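Local coordinates for protein RNA-dependent RNA Polymerase (Bombyx mori cytoplasmic polyhedrosis virus, PDB 6TZ0) that synthesises RNA from nucleoside triphosphates on a viral RNA template, for transcription and replication of the double-stranded RNA genome, at residues A549-S554 against V650-L655; D561-F566 against T644-T649; T673-L678 against I682-Q687; N387-I392 against A701-E706. All blocks are in the same frame, centred on the assembly; numbering follows the deposited sequence.

How the contacts relate
From the N terminus, residues 387-392 open contact 4, whose loop is the longest and encloses the other three. Residues 549-554 then open contact 1, and residues 561-566 open contact 2. Helix 644-665 closes both: residues 644-649 close contact 2, and residues 650-655 close contact 1. Contact 2 is therefore nested inside contact 1. Contact 3 comes next as a short hairpin, 673-678 against 682-687, in series with the first two. Residues 701-706 finally close contact 4. No loops cross. Helix 644-665 is the shared element: it touches helix 557-573, the hairpin and helix 690-705, and so joins parts of the polymerase palm.

Contact 1. Residues A549-S554 against V650-L655; sequences AGMDAS and VLLQGL
Met551 and Leu652 meet tip to tip, and they make most of this contact. The close part is small and wholly apolar. The methyl carbon Met551 CE lies 3.8 Å from Leu652 CG and the same distance from Leu652 CD1. Met551 SD follows at 4.0 Å from Leu652 CD1. Leu651 adds a looser touch, its CD2 lying 4.3 Å from Met551 CE. The backbones stay well apart, with Met551 CA and Leu652 CA separated by 10.9 Å. The methionine spans this gap because its CG stands opposite the backbone N (chi1 -169°) and the rest of the chain runs straight.

Gly550 and Asp552, on either side of Met551 in sequence, are more open: both are partly exposed. They bind UTP in another structure of this protein. Asp552 OD1 makes a weak hydrogen bond with His648 NE2, just before the second segment. The turn is closed from within, where Ser554 OG donates to Gly550 O.

The sequence and position of residues 549-554 are consistent with motif A of the polymerase palm, and helix 644-665 probably carries motif B. Met551 also touches Asp680, a magnesium ligand in another structure of this protein. Leu652 continues the apolar layer to Ile677 and Leu704. No hydrogen bond joins the two segments. What holds them is dispersion between the methionine thioether and the two leucines, with no directional bond to fix it, while the polar link to the same helix runs through Asp552 and His648.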
loop_
_atom_site.group_PDB
_atom_site.type_symbol
_atom_site.label_atom_id
_atom_site.label_comp_id
_atom_site.label_asym_id
_atom_site.label_seq_id
_atom_site.Cartn_x
_atom_site.Cartn_y
_atom_site.Cartn_z
ATOM N N ALA A 549 -13.174 11.472 8.186
ATOM C CA ALA A 549 -13.399 11.543 6.747
ATOM C C ALA A 549 -12.131 12.022 6.054
ATOM O O ALA A 549 -11.725 13.173 6.224
ATOM C CB ALA A 549 -14.568 12.473 6.444
ATOM N N GLY A 550 -11.511 11.143 5.268
ATOM C CA GLY A 550 -10.396 11.528 4.424
ATOM C C GLY A 550 -9.130 11.853 5.183
ATOM O O GLY A 550 -8.726 13.017 5.249
ATOM N N MET A 551 -8.496 10.838 5.768
ATOM C CA MET A 551 -7.415 11.111 6.705
ATOM C C MET A 551 -6.097 11.408 5.997
ATOM O O MET A 551 -5.339 12.268 6.454
ATOM C CB MET A 551 -7.253 9.942 7.675
ATOM C CG MET A 551 -6.338 10.255 8.841
ATOM S SD MET A 551 -6.276 8.992 10.113
ATOM C CE MET A 551 -5.124 9.747 11.256
ATOM N N ASP A 552 -5.809 10.722 4.884
ATOM C CA ASP A 552 -4.543 10.937 4.184
ATOM C C ASP A 552 -4.451 12.322 3.564
ATOM O O ASP A 552 -3.353 12.876 3.459
ATOM C CB ASP A 552 -4.337 9.885 3.099
ATOM C CG ASP A 552 -3.916 8.556 3.655
ATOM O OD1 ASP A 552 -3.281 8.546 4.727
ATOM O OD2 ASP A 552 -4.195 7.521 3.019
ATOM N N ALA A 553 -5.576 12.894 3.154
ATOM C CA ALA A 553 -5.575 14.263 2.672
ATOM C C ALA A 553 -5.599 15.275 3.803
ATOM O O ALA A 553 -5.324 16.454 3.567
ATOM C CB ALA A 553 -6.765 14.493 1.746
ATOM N N SER A 554 -5.912 14.846 5.024
ATOM C CA SER A 554 -6.025 15.760 6.152
ATOM C C SER A 554 -4.725 15.936 6.919
ATOM O O SER A 554 -4.561 16.954 7.595
ATOM C CB SER A 554 -7.106 15.276 7.119
ATOM O OG SER A 554 -8.383 15.273 6.515
ATOM N N VAL A 650 -0.286 4.940 15.282
ATOM C CA VAL A 650 0.442 5.532 16.400
ATOM C C VAL A 650 -0.143 6.884 16.776
ATOM O O VAL A 650 -0.372 7.161 17.960
ATOM C CB VAL A 650 1.941 5.627 16.059
ATOM C CG1 VAL A 650 2.664 6.531 17.021
ATOM C CG2 VAL A 650 2.578 4.258 16.131
ATOM N N LEU A 651 -0.454 7.717 15.779
ATOM C CA LEU A 651 -0.967 9.055 16.050
ATOM C C LEU A 651 -2.347 9.015 16.696
ATOM O O LEU A 651 -2.616 9.772 17.638
ATOM C CB LEU A 651 -0.988 9.862 14.750
ATOM C CG LEU A 651 -1.347 11.348 14.749
ATOM C CD1 LEU A 651 -0.510 12.032 13.719
ATOM C CD2 LEU A 651 -2.792 11.570 14.389
ATOM N N LEU A 652 -3.229 8.129 16.228
ATOM C CA LEU A 652 -4.570 8.090 16.795
ATOM C C LEU A 652 -4.574 7.482 18.189
ATOM O O LEU A 652 -5.292 7.973 19.077
ATOM C CB LEU A 652 -5.505 7.330 15.861
ATOM C CG LEU A 652 -5.855 8.076 14.577
ATOM C CD1 LEU A 652 -6.571 7.152 13.619
ATOM C CD2 LEU A 652 -6.694 9.290 14.901
ATOM N N GLN A 653 -3.762 6.439 18.421
ATOM C CA GLN A 653 -3.712 5.877 19.766
ATOM C C GLN A 653 -3.044 6.840 20.735
ATOM O O GLN A 653 -3.440 6.907 21.904
ATOM C CB GLN A 653 -3.020 4.512 19.761
ATOM C CG GLN A 653 -1.516 4.499 19.677
ATOM C CD GLN A 653 -0.976 3.111 19.494
ATOM O OE1 GLN A 653 -1.722 2.164 19.291
ATOM N NE2 GLN A 653 0.332 2.973 19.609
ATOM N N GLY A 654 -2.111 7.661 20.242
ATOM C CA GLY A 654 -1.494 8.656 21.089
ATOM C C GLY A 654 -2.456 9.756 21.481
ATOM O O GLY A 654 -2.514 10.133 22.650
ATOM N N LEU A 655 -3.247 10.253 20.521
ATOM C CA LEU A 655 -4.233 11.288 20.833
ATOM C C LEU A 655 -5.293 10.788 21.808
ATOM O O LEU A 655 -5.634 11.491 22.764
ATOM C CB LEU A 655 -4.905 11.807 19.565
ATOM C CG LEU A 655 -4.132 12.644 18.553
ATOM C CD1 LEU A 655 -5.029 12.937 17.373
ATOM C CD2 LEU A 655 -3.634 13.927 19.161
#

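Contact 2. Residues D561-F566 against T644-T649; sequences DIYNTF and TSTHHT
Tyr563 joins helix 557-573 to helix 644-665 by touching Thr646 and His647. The residues beside it face other parts of the fold. Asp561 comes first and packs on Leu541 of the neighbouring Viral structural protein 4 chain. Ile562 follows, and its side chain does not meet residues 644-649.

Tyr563 then points across the interface. Its first torsion (chi1 -176°) carries the ring away from the backbone N and out toward the second helix. His647 presents its ring edge to the tyrosine face in an offset edge-to-face pair. The centroids are 5.0 Å apart and the planes meet at 63°. His647 CD2 comes within 3.5 Å of Tyr563 CB. Over a face of the tyrosine ring, His647 CA makes a CH-pi contact, 4.3 Å from the Tyr563 ring centroid. At the far end Tyr563 OH is 3.7 Å from Thr646 OG1, but its hydrogen bond goes to Pro503 O.

Farther along, Thr565 and Phe566 turn to other neighbours and add nothing to this contact.

The second helix probably belongs to motif B of the palm, and His647 also stacks on Tyr637. The two helices are thus held here by dispersion and the weak electrostatics of C-H groups against a ring face, while the tyrosine hydroxyl is satisfied by a backbone carbonyl elsewhere.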
loop_
_atom_site.group_PDB
_atom_site.type_symbol
_atom_site.label_atom_id
_atom_site.label_comp_id
_atom_site.label_asym_id
_atom_site.label_seq_id
_atom_site.Cartn_x
_atom_site.Cartn_y
_atom_site.Cartn_z
ATOM N N ASP A 561 4.739 16.214 11.786
ATOM C CA ASP A 561 5.748 16.529 12.793
ATOM C C ASP A 561 5.436 15.937 14.174
ATOM O O ASP A 561 6.368 15.717 14.950
ATOM C CB ASP A 561 5.908 18.043 12.882
ATOM C CG ASP A 561 7.285 18.457 13.343
ATOM O OD1 ASP A 561 8.130 17.578 13.596
ATOM O OD2 ASP A 561 7.536 19.674 13.428
ATOM N N ILE A 562 4.168 15.618 14.472
ATOM C CA ILE A 562 3.812 15.002 15.756
ATOM C C ILE A 562 4.423 13.608 15.872
ATOM O O ILE A 562 5.023 13.253 16.892
ATOM C CB ILE A 562 2.283 14.954 15.934
ATOM C CG1 ILE A 562 1.685 16.355 15.978
ATOM C CG2 ILE A 562 1.897 14.208 17.202
ATOM C CD1 ILE A 562 0.187 16.380 15.982
ATOM N N TYR A 563 4.278 12.801 14.822
ATOM C CA TYR A 563 4.934 11.501 14.763
ATOM C C TYR A 563 6.444 11.646 14.634
ATOM O O TYR A 563 7.190 10.788 15.124
ATOM C CB TYR A 563 4.353 10.714 13.589
ATOM C CG TYR A 563 4.822 9.288 13.406
ATOM C CD1 TYR A 563 4.329 8.268 14.205
ATOM C CD2 TYR A 563 5.723 8.956 12.404
ATOM C CE1 TYR A 563 4.739 6.965 14.027
ATOM C CE2 TYR A 563 6.136 7.653 12.225
ATOM C CZ TYR A 563 5.643 6.666 13.042
ATOM O OH TYR A 563 6.052 5.371 12.865
ATOM N N ASN A 564 6.907 12.724 13.987
ATOM C CA ASN A 564 8.344 12.944 13.857
ATOM C C ASN A 564 9.019 13.192 15.200
ATOM O O ASN A 564 10.172 12.802 15.378
ATOM C CB ASN A 564 8.640 14.114 12.923
ATOM C CG ASN A 564 8.375 13.790 11.481
ATOM O OD1 ASN A 564 8.590 12.666 11.040
ATOM N ND2 ASN A 564 7.946 14.783 10.723
ATOM N N THR A 565 8.324 13.833 16.147
ATOM C CA THR A 565 8.889 14.015 17.487
ATOM C C THR A 565 9.110 12.684 18.193
ATOM O O THR A 565 10.142 12.483 18.843
ATOM C CB THR A 565 7.984 14.888 18.351
ATOM O OG1 THR A 565 6.696 14.278 18.454
ATOM C CG2 THR A 565 7.839 16.250 17.770
ATOM N N PHE A 566 8.143 11.774 18.083
ATOM C CA PHE A 566 8.263 10.439 18.662
ATOM C C PHE A 566 9.401 9.654 18.019
ATOM O O PHE A 566 10.196 9.000 18.718
ATOM C CB PHE A 566 6.918 9.729 18.507
ATOM C CG PHE A 566 6.923 8.288 18.894
ATOM C CD1 PHE A 566 7.024 7.905 20.215
ATOM C CD2 PHE A 566 6.769 7.309 17.925
ATOM C CE1 PHE A 566 7.015 6.564 20.557
ATOM C CE2 PHE A 566 6.759 5.976 18.259
ATOM C CZ PHE A 566 6.879 5.602 19.573
ATOM N N THR A 644 3.004 3.868 6.365
ATOM C CA THR A 644 1.730 4.547 6.157
ATOM C C THR A 644 0.666 4.133 7.171
ATOM O O THR A 644 -0.038 4.991 7.706
ATOM C CB THR A 644 1.244 4.347 4.716
ATOM O OG1 THR A 644 -0.059 4.922 4.570
ATOM C CG2 THR A 644 1.261 2.874 4.274
ATOM N N SER A 645 0.540 2.845 7.471
ATOM C CA SER A 645 -0.473 2.424 8.426
ATOM C C SER A 645 -0.028 2.680 9.856
ATOM O O SER A 645 -0.851 3.059 10.706
ATOM C CB SER A 645 -0.795 0.946 8.215
ATOM O OG SER A 645 -1.730 0.476 9.164
ATOM N N THR A 646 1.271 2.512 10.121
ATOM C CA THR A 646 1.802 2.718 11.459
ATOM C C THR A 646 1.717 4.167 11.888
ATOM O O THR A 646 1.516 4.425 13.074
ATOM C CB THR A 646 3.255 2.259 11.550
ATOM O OG1 THR A 646 4.067 3.067 10.697
ATOM C CG2 THR A 646 3.383 0.817 11.126
ATOM N N HIS A 647 1.845 5.107 10.947
ATOM C CA HIS A 647 1.727 6.524 11.274
ATOM C C HIS A 647 0.355 6.855 11.837
ATOM O O HIS A 647 0.246 7.434 12.926
ATOM C CB HIS A 647 2.001 7.376 10.041
ATOM C CG HIS A 647 1.857 8.844 10.283
ATOM N ND1 HIS A 647 0.655 9.505 10.164
ATOM C CD2 HIS A 647 2.765 9.781 10.632
ATOM C CE1 HIS A 647 0.828 10.784 10.440
ATOM N NE2 HIS A 647 2.100 10.979 10.726
ATOM N N HIS A 648 -0.700 6.479 11.116
ATOM C CA HIS A 648 -2.051 6.797 11.557
ATOM C C HIS A 648 -2.421 6.026 12.813
ATOM O O HIS A 648 -3.076 6.583 13.700
ATOM C CB HIS A 648 -3.053 6.514 10.441
ATOM C CG HIS A 648 -2.774 7.264 9.177
ATOM N ND1 HIS A 648 -2.838 8.637 9.095
ATOM C CD2 HIS A 648 -2.481 6.832 7.933
ATOM C CE1 HIS A 648 -2.564 9.022 7.863
ATOM N NE2 HIS A 648 -2.342 7.944 7.137
ATOM N N THR A 649 -1.942 4.782 12.941
ATOM C CA THR A 649 -2.225 3.991 14.135
ATOM C C THR A 649 -1.579 4.599 15.377
ATOM O O THR A 649 -2.244 4.779 16.409
ATOM C CB THR A 649 -1.737 2.564 13.930
ATOM O OG1 THR A 649 -2.362 2.010 12.772
ATOM C CG2 THR A 649 -2.092 1.723 15.127
#

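Contact 3. Residues T673-L678 against I682-Q687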
loop_
_atom_site.group_PDB
_atom_site.type_symbol
_atom_site.label_atom_id
_atom_site.label_comp_id
_atom_site.label_asym_id
_atom_site.label_seq_id
_atom_site.Cartn_x
_atom_site.Cartn_y
_atom_site.Cartn_z
ATOM N N THR A 673 -12.818 1.773 28.070
ATOM C CA THR A 673 -12.408 0.403 28.341
ATOM C C THR A 673 -11.336 -0.080 27.367
ATOM O O THR A 673 -10.222 -0.409 27.779
ATOM C CB THR A 673 -13.622 -0.515 28.283
ATOM O OG1 THR A 673 -14.168 -0.465 26.968
ATOM C CG2 THR A 673 -14.668 -0.048 29.253
ATOM N N THR A 674 -11.664 -0.138 26.077
ATOM C CA THR A 674 -10.711 -0.526 25.045
ATOM C C THR A 674 -10.866 0.391 23.843
ATOM O O THR A 674 -11.923 0.981 23.617
ATOM C CB THR A 674 -10.888 -1.987 24.569
ATOM O OG1 THR A 674 -12.217 -2.188 24.082
ATOM C CG2 THR A 674 -10.580 -3.005 25.664
ATOM N N ILE A 675 -9.785 0.512 23.077
ATOM C CA ILE A 675 -9.825 1.078 21.737
ATOM C C ILE A 675 -9.091 0.125 20.806
ATOM O O ILE A 675 -8.159 -0.570 21.215
ATOM C CB ILE A 675 -9.228 2.506 21.640
ATOM C CG1 ILE A 675 -7.780 2.542 22.097
ATOM C CG2 ILE A 675 -10.043 3.501 22.428
ATOM C CD1 ILE A 675 -7.065 3.810 21.731
ATOM N N LYS A 676 -9.546 0.062 19.556
ATOM C CA LYS A 676 -8.877 -0.700 18.508
ATOM C C LYS A 676 -8.717 0.180 17.279
ATOM O O LYS A 676 -9.682 0.808 16.836
ATOM C CB LYS A 676 -9.642 -1.973 18.156
ATOM C CG LYS A 676 -9.633 -3.011 19.248
ATOM C CD LYS A 676 -8.234 -3.551 19.443
ATOM C CE LYS A 676 -8.199 -4.630 20.503
ATOM N NZ LYS A 676 -6.824 -5.137 20.731
ATOM N N ILE A 677 -7.495 0.254 16.753
ATOM C CA ILE A 677 -7.146 1.160 15.664
ATOM C C ILE A 677 -6.355 0.390 14.612
ATOM O O ILE A 677 -5.474 -0.405 14.953
ATOM C CB ILE A 677 -6.345 2.381 16.185
ATOM C CG1 ILE A 677 -7.206 3.234 17.106
ATOM C CG2 ILE A 677 -5.870 3.274 15.061
ATOM C CD1 ILE A 677 -6.446 4.250 17.864
ATOM N N LEU A 678 -6.689 0.600 13.329
ATOM C CA LEU A 678 -5.875 0.067 12.240
ATOM C C LEU A 678 -5.596 1.141 11.182
ATOM O O LEU A 678 -5.332 0.825 10.021
ATOM C CB LEU A 678 -6.545 -1.174 11.634
ATOM C CG LEU A 678 -5.656 -2.193 10.907
ATOM C CD1 LEU A 678 -4.665 -2.717 11.889
ATOM C CD2 LEU A 678 -6.432 -3.332 10.311
ATOM N N ILE A 682 -11.104 3.922 13.967
ATOM C CA ILE A 682 -11.031 3.957 15.419
ATOM C C ILE A 682 -12.295 3.291 15.944
ATOM O O ILE A 682 -13.379 3.484 15.387
ATOM C CB ILE A 682 -10.903 5.398 15.962
ATOM C CG1 ILE A 682 -9.785 6.171 15.272
ATOM C CG2 ILE A 682 -10.630 5.411 17.455
ATOM C CD1 ILE A 682 -10.270 7.114 14.187
ATOM N N MET A 683 -12.155 2.489 16.995
ATOM C CA MET A 683 -13.295 1.852 17.650
ATOM C C MET A 683 -13.182 2.071 19.153
ATOM O O MET A 683 -12.403 1.390 19.817
ATOM C CB MET A 683 -13.346 0.370 17.322
ATOM C CG MET A 683 -14.535 -0.324 17.912
ATOM S SD MET A 683 -14.567 -2.078 17.560
ATOM C CE MET A 683 -13.312 -2.665 18.679
ATOM N N GLU A 684 -13.969 2.989 19.694
ATOM C CA GLU A 684 -13.924 3.329 21.108
ATOM C C GLU A 684 -15.093 2.698 21.847
ATOM O O GLU A 684 -16.231 2.732 21.377
ATOM C CB GLU A 684 -13.956 4.843 21.295
ATOM C CG GLU A 684 -12.735 5.537 20.759
ATOM C CD GLU A 684 -12.850 7.035 20.838
ATOM O OE1 GLU A 684 -13.951 7.530 21.147
ATOM O OE2 GLU A 684 -11.842 7.726 20.597
ATOM N N ILE A 685 -14.808 2.127 23.012
ATOM C CA ILE A 685 -15.823 1.531 23.872
ATOM C C ILE A 685 -15.721 2.181 25.245
ATOM O O ILE A 685 -14.680 2.087 25.906
ATOM C CB ILE A 685 -15.665 0.008 23.971
ATOM C CG1 ILE A 685 -15.849 -0.637 22.600
ATOM C CG2 ILE A 685 -16.693 -0.563 24.901
ATOM C CD1 ILE A 685 -15.422 -2.067 22.544
ATOM N N PHE A 686 -16.796 2.836 25.671
ATOM C CA PHE A 686 -16.881 3.495 26.966
ATOM C C PHE A 686 -17.886 2.753 27.832
ATOM O O PHE A 686 -18.887 2.248 27.325
ATOM C CB PHE A 686 -17.332 4.947 26.806
ATOM C CG PHE A 686 -16.443 5.767 25.934
ATOM C CD1 PHE A 686 -15.268 6.309 26.425
ATOM C CD2 PHE A 686 -16.784 6.004 24.618
ATOM C CE1 PHE A 686 -14.451 7.064 25.615
ATOM C CE2 PHE A 686 -15.975 6.763 23.806
ATOM C CZ PHE A 686 -14.808 7.294 24.310
ATOM N N GLN A 687 -17.643 2.695 29.137
ATOM C CA GLN A 687 -18.587 2.056 30.048
ATOM C C GLN A 687 -18.763 2.896 31.301
ATOM O O GLN A 687 -17.781 3.262 31.949
ATOM C CB GLN A 687 -18.136 0.643 30.428
ATOM C CG GLN A 687 -19.170 -0.134 31.220
ATOM C CD GLN A 687 -18.768 -1.564 31.490
ATOM O OE1 GLN A 687 -17.644 -1.966 31.213
ATOM N NE2 GLN A 687 -19.703 -2.351 32.003
#
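Thr673 gives two donors to one acceptor, Ile685 O. Its backbone N lies 2.9 Å from Ile685 O, with a nearly straight N-H at 169°. Thr673 OG1 reaches the same Ile685 O at 2.8 Å from well above the carbonyl plane. The hydroxyl can do so because it sits between the backbone N and carbonyl carbon (chi1 62°). Ile685 N donates in turn to Thr674 O, a longer bond of 3.2 Å. Farther along, Lys676 and Met683 form a hydrogen-bonded antiparallel pair. Lys676 N donates to Met683 O at 3.2 Å, and Met683 N returns a bent bond to Lys676 O at 3.0 Å. Met683 O also receives a CA-H contact from Ile675.

This is probably the hairpin of palm motif C. The Gly-Asp-Asp turn between its strands carries Asp680 and Asp681, which bind magnesium in another structure of this protein. The far edge of strand 682-687 pairs with strand 541-548, where Glu684 and Phe686 make backbone hydrogen bonds to Ser544 and Leu542. Lys676 NZ has its own hydrogen bond, to Asp515 O.

Ile675, Ile677, Ile682 and Glu684 face helix 644-665. Here the Ile677 and Ile682 side chains lie side by side, CG1 of Ile677 4.1 Å from CG2 of Ile682. Ile675 likewise runs beside Glu684, its CG2 against the Glu684 CG methylene. On the other face, Met683 bends at its last torsion so that Met683 CE rests 3.7 Å from Lys676 CG.

Contact 4. Residues N387-I392 against A701-E706; sequences NGVGSI and ASILNE
Glu706 supplies the one flat group among the residues that touch, and its carboxylate stacks on nothing across the contact with Val389. The touch is made by CB instead: Val389 CG1 lies 3.7 Å from Glu706 CB, and the two side chains cross at about a right angle. Beyond that carbon the glutamate chain bends at its second torsion. Glu706 OE2 has a long, weak ion pair with Arg364.

The aliphatic part is centred on Ile703. Its CD1 meets Ile392 tip to tip, 3.7 Å from Ile392 CG2 and equally close to Ile392 CD1. Ile703 CG1 also lies 4.3 Å from Val389 CG1. This reach follows from a chi1 of -155°, which sets Ile703 CG1 roughly anti to the main-chain nitrogen. Gly388 stands at the N-cap position of helix 389-397, one residue before Val389.

The contact joins the start of that helix to the C-terminal part of helix 690-705, which follows the hairpin of contact 3. Leu704, which points away from residues 387-392, packs on Leu652 and Leu655 of helix 644-665. Branched aliphatic groups do the packing between the two segments, while the carboxylate's charge has a weak partner in Arg364.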
loop_
_atom_site.group_PDB
_atom_site.type_symbol
_atom_site.label_atom_id
_atom_site.label_comp_id
_atom_site.label_asym_id
_atom_site.label_seq_id
_atom_site.Cartn_x
_atom_site.Cartn_y
_atom_site.Cartn_z
ATOM N N ASN A 387 2.619 23.261 24.486
ATOM C CA ASN A 387 1.274 22.921 24.925
ATOM C C ASN A 387 0.408 22.752 23.685
ATOM O O ASN A 387 0.705 23.315 22.628
ATOM C CB ASN A 387 0.689 23.997 25.845
ATOM C CG ASN A 387 -0.524 23.519 26.611
ATOM O OD1 ASN A 387 -0.961 22.378 26.456
ATOM N ND2 ASN A 387 -1.077 24.389 27.446
ATOM N N GLY A 388 -0.661 21.972 23.820
ATOM C CA GLY A 388 -1.533 21.707 22.693
ATOM C C GLY A 388 -1.705 20.229 22.427
ATOM O O GLY A 388 -1.491 19.418 23.327
ATOM N N VAL A 389 -2.067 19.856 21.197
ATOM C CA VAL A 389 -2.342 18.450 20.907
ATOM C C VAL A 389 -1.059 17.649 20.762
ATOM O O VAL A 389 -1.051 16.434 21.009
ATOM C CB VAL A 389 -3.230 18.312 19.656
ATOM C CG1 VAL A 389 -4.596 18.845 19.942
ATOM C CG2 VAL A 389 -2.632 19.060 18.480
ATOM N N GLY A 390 0.036 18.296 20.360
ATOM C CA GLY A 390 1.309 17.603 20.303
ATOM C C GLY A 390 1.795 17.205 21.680
ATOM O O GLY A 390 2.299 16.097 21.874
ATOM N N SER A 391 1.583 18.080 22.664
ATOM C CA SER A 391 1.920 17.775 24.046
ATOM C C SER A 391 1.056 16.643 24.587
ATOM O O SER A 391 1.545 15.777 25.319
ATOM C CB SER A 391 1.768 19.037 24.888
ATOM O OG SER A 391 2.116 18.802 26.234
ATOM N N ILE A 392 -0.208 16.595 24.172
ATOM C CA ILE A 392 -1.132 15.574 24.651
ATOM C C ILE A 392 -0.801 14.210 24.056
ATOM O O ILE A 392 -0.847 13.190 24.753
ATOM C CB ILE A 392 -2.575 16.019 24.355
ATOM C CG1 ILE A 392 -2.923 17.208 25.243
ATOM C CG2 ILE A 392 -3.556 14.917 24.606
ATOM C CD1 ILE A 392 -4.166 17.923 24.855
ATOM N N ALA A 701 -13.745 13.600 20.602
ATOM C CA ALA A 701 -14.091 14.211 19.323
ATOM C C ALA A 701 -13.486 15.603 19.189
ATOM O O ALA A 701 -12.964 15.960 18.125
ATOM C CB ALA A 701 -15.607 14.272 19.169
ATOM N N SER A 702 -13.515 16.387 20.267
ATOM C CA SER A 702 -12.945 17.726 20.211
ATOM C C SER A 702 -11.430 17.689 20.096
ATOM O O SER A 702 -10.842 18.554 19.441
ATOM C CB SER A 702 -13.356 18.526 21.440
ATOM O OG SER A 702 -12.756 17.993 22.603
ATOM N N ILE A 703 -10.781 16.687 20.687
ATOM C CA ILE A 703 -9.333 16.631 20.568
ATOM C C ILE A 703 -8.909 16.077 19.211
ATOM O O ILE A 703 -7.785 16.335 18.770
ATOM C CB ILE A 703 -8.748 15.845 21.754
ATOM C CG1 ILE A 703 -7.311 16.257 22.006
ATOM C CG2 ILE A 703 -8.743 14.353 21.510
ATOM C CD1 ILE A 703 -6.864 15.857 23.341
ATOM N N LEU A 704 -9.784 15.341 18.517
ATOM C CA LEU A 704 -9.508 15.032 17.116
ATOM C C LEU A 704 -9.737 16.243 16.223
ATOM O O LEU A 704 -9.029 16.415 15.227
ATOM C CB LEU A 704 -10.369 13.865 16.646
ATOM C CG LEU A 704 -10.011 12.506 17.229
ATOM C CD1 LEU A 704 -11.064 11.493 16.869
ATOM C CD2 LEU A 704 -8.675 12.066 16.705
ATOM N N ASN A 705 -10.711 17.087 16.561
ATOM C CA ASN A 705 -10.939 18.302 15.785
ATOM C C ASN A 705 -9.809 19.306 15.964
ATOM O O ASN A 705 -9.463 20.024 15.022
ATOM C CB ASN A 705 -12.267 18.933 16.186
ATOM C CG ASN A 705 -13.444 18.057 15.850
ATOM O OD1 ASN A 705 -13.466 17.399 14.814
ATOM N ND2 ASN A 705 -14.433 18.033 16.732
ATOM N N GLU A 706 -9.229 19.369 17.165
ATOM C CA GLU A 706 -8.071 20.213 17.443
ATOM C C GLU A 706 -6.810 19.743 16.737
ATOM O O GLU A 706 -5.868 20.530 16.605
ATOM C CB GLU A 706 -7.820 20.265 18.949
ATOM C CG GLU A 706 -8.794 21.094 19.751
ATOM C CD GLU A 706 -8.503 22.572 19.679
ATOM O OE1 GLU A 706 -7.312 22.936 19.596
ATOM O OE2 GLU A 706 -9.459 23.374 19.714
#